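Local coordinates for protein-glutamine gamma-glutamyltransferase 2 (Pagrus major, PDB 1G0D), which probably cross-links proteins in a calcium-dependent reaction, joining peptide-bound glutamine to lysine side chains or small primary amines, at residues A[101-106]-A[130-135]. Numbering follows the deposited sequence.
Sequences ANAVIG and FHMLFN
Gly106 and Met132 form an antiparallel hydrogen-bonded pair at the first residue of strand 106-115, where the loop before it ends. Met132 N donates a hydrogen bond to Gly106 O at 2.8 Å, tilted slightly from the carbonyl plane, while Gly106 N lies 3.1 Å from Met132 O, in the plane of that carbonyl and on a lone pair. Gly106 O also receives a CA-H...O contact from His131. Glycine suits this corner because its extended backbone, with phi at 155°, would press any CB against the preceding carbonyl oxygen. The packing is closest around Ile105. With CG2 anti to its own carbonyl carbon, Ile105 sets this methyl over the centre of the Phe134 ring, 3.9 Å from the centroid and 6° off the normal, a CH-pi contact. Its other branch ends with CD1 3.7 Å from Phe134 CE1. The flat ring thus suits a beta-branched neighbour, offering a broad face to one branch and a rim carbon to the other. Replacing Phe134 by an alanine would take the ring away and would probably leave a gap beside Ile105, with CG2 and CD1 both lacking their aromatic partner. The contact slackens toward the tip of Met132: the flexible chain bends at chi2 and chi3, yet its CE approaches Ala103 CB only to 4.4 Å. Val104, partly exposed, has its CB pointing away from 130-135, and its side chain touches Leu62. Beyond the pair, Ile105 and Leu133 both touch Phe189 of helix 184-193. The pair joins strands 106-115 and 121-133, neighbours in one mixed sheet of the N-terminal beta-sandwich domain of transglutaminases.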
loop_
_atom_site.group_PDB
_atom_site.type_symbol
_atom_site.label_atom_id
_atom_site.label_comp_id
_atom_site.label_asym_id
_atom_site.label_seq_id
_atom_site.Cartn_x
_atom_site.Cartn_y
_atom_site.Cartn_z
ATOM N N ALA A 101 3.312 23.488 15.775
ATOM C CA ALA A 101 3.410 22.596 14.629
ATOM C C ALA A 101 4.017 21.232 15.056
ATOM O O ALA A 101 4.139 20.329 14.220
ATOM C CB ALA A 101 4.250 23.243 13.518
ATOM N N ASN A 102 4.418 21.093 16.328
ATOM C CA ASN A 102 4.937 19.824 16.818
ATOM C C ASN A 102 3.917 19.229 17.779
ATOM O O ASN A 102 4.227 18.343 18.570
ATOM C CB ASN A 102 6.296 19.973 17.516
ATOM C CG ASN A 102 6.262 20.937 18.671
ATOM O OD1 ASN A 102 5.260 21.604 18.904
ATOM N ND2 ASN A 102 7.371 21.027 19.408
ATOM N N ALA A 103 2.680 19.703 17.692
ATOM C CA ALA A 103 1.629 19.203 18.558
ATOM C C ALA A 103 1.425 17.664 18.451
ATOM O O ALA A 103 1.595 17.062 17.380
ATOM C CB ALA A 103 0.363 19.922 18.228
ATOM N N VAL A 104 1.064 17.036 19.574
ATOM C CA VAL A 104 0.804 15.603 19.632
ATOM C C VAL A 104 -0.543 15.347 18.970
ATOM O O VAL A 104 -1.530 15.975 19.323
ATOM C CB VAL A 104 0.712 15.109 21.098
ATOM C CG1 VAL A 104 0.293 13.677 21.121
ATOM C CG2 VAL A 104 2.048 15.231 21.780
ATOM N N ILE A 105 -0.593 14.453 17.982
ATOM C CA ILE A 105 -1.874 14.147 17.350
ATOM C C ILE A 105 -2.694 13.300 18.337
ATOM O O ILE A 105 -2.139 12.568 19.158
ATOM C CB ILE A 105 -1.687 13.402 15.989
ATOM C CG1 ILE A 105 -1.047 12.049 16.191
ATOM C CG2 ILE A 105 -0.739 14.178 15.094
ATOM C CD1 ILE A 105 -1.257 11.164 14.982
ATOM N N GLY A 106 -4.010 13.410 18.289
ATOM C CA GLY A 106 -4.784 12.626 19.221
ATOM C C GLY A 106 -6.126 13.227 19.502
ATOM O O GLY A 106 -6.502 14.232 18.893
ATOM N N PHE A 130 -11.828 17.178 20.664
ATOM C CA PHE A 130 -11.507 17.367 19.264
ATOM C C PHE A 130 -10.318 16.457 18.917
ATOM O O PHE A 130 -9.641 15.931 19.818
ATOM C CB PHE A 130 -11.219 18.867 18.968
ATOM C CG PHE A 130 -10.002 19.436 19.679
ATOM C CD1 PHE A 130 -8.708 19.261 19.153
ATOM C CD2 PHE A 130 -10.142 20.122 20.882
ATOM C CE1 PHE A 130 -7.592 19.748 19.811
ATOM C CE2 PHE A 130 -9.022 20.607 21.540
ATOM C CZ PHE A 130 -7.747 20.418 21.004
ATOM N N HIS A 131 -10.088 16.241 17.629
ATOM C CA HIS A 131 -8.988 15.407 17.191
ATOM C C HIS A 131 -7.947 16.231 16.473
ATOM O O HIS A 131 -8.268 17.194 15.798
ATOM C CB HIS A 131 -9.502 14.343 16.259
ATOM C CG HIS A 131 -10.222 13.236 16.949
ATOM N ND1 HIS A 131 -11.585 13.244 17.139
ATOM C CD2 HIS A 131 -9.778 12.062 17.449
ATOM C CE1 HIS A 131 -11.950 12.120 17.726
ATOM N NE2 HIS A 131 -10.872 11.385 17.925
ATOM N N MET A 132 -6.696 15.842 16.609
ATOM C CA MET A 132 -5.615 16.569 15.975
ATOM C C MET A 132 -4.800 15.652 15.059
ATOM O O MET A 132 -4.330 14.597 15.488
ATOM C CB MET A 132 -4.715 17.162 17.049
ATOM C CG MET A 132 -3.499 17.853 16.494
ATOM S SD MET A 132 -3.825 19.591 16.137
ATOM C CE MET A 132 -3.955 20.268 17.781
ATOM N N LEU A 133 -4.635 16.072 13.808
ATOM C CA LEU A 133 -3.893 15.335 12.779
ATOM C C LEU A 133 -2.597 16.077 12.353
ATOM O O LEU A 133 -2.331 17.190 12.781
ATOM C CB LEU A 133 -4.779 15.161 11.537
ATOM C CG LEU A 133 -6.050 14.303 11.508
ATOM C CD1 LEU A 133 -6.335 13.628 12.823
ATOM C CD2 LEU A 133 -7.151 15.175 11.105
ATOM N N PHE A 134 -1.805 15.446 11.492
ATOM C CA PHE A 134 -0.567 16.028 10.994
ATOM C C PHE A 134 -0.982 17.119 9.987
ATOM O O PHE A 134 -2.043 17.035 9.384
ATOM C CB PHE A 134 0.265 14.934 10.299
ATOM C CG PHE A 134 1.028 14.054 11.255
ATOM C CD1 PHE A 134 0.610 12.750 11.517
ATOM C CD2 PHE A 134 2.132 14.541 11.938
ATOM C CE1 PHE A 134 1.280 11.955 12.458
ATOM C CE2 PHE A 134 2.810 13.752 12.884
ATOM C CZ PHE A 134 2.386 12.469 13.145
ATOM N N ASN A 135 -0.139 18.130 9.787
ATOM C CA ASN A 135 -0.454 19.233 8.883
ATOM C C ASN A 135 0.615 19.475 7.836
ATOM O O ASN A 135 1.497 20.306 8.043
ATOM C CB ASN A 135 -0.601 20.511 9.689
ATOM C CG ASN A 135 -1.472 21.508 9.010
ATOM O OD1 ASN A 135 -1.784 21.356 7.832
ATOM N ND2 ASN A 135 -1.888 22.540 9.732
#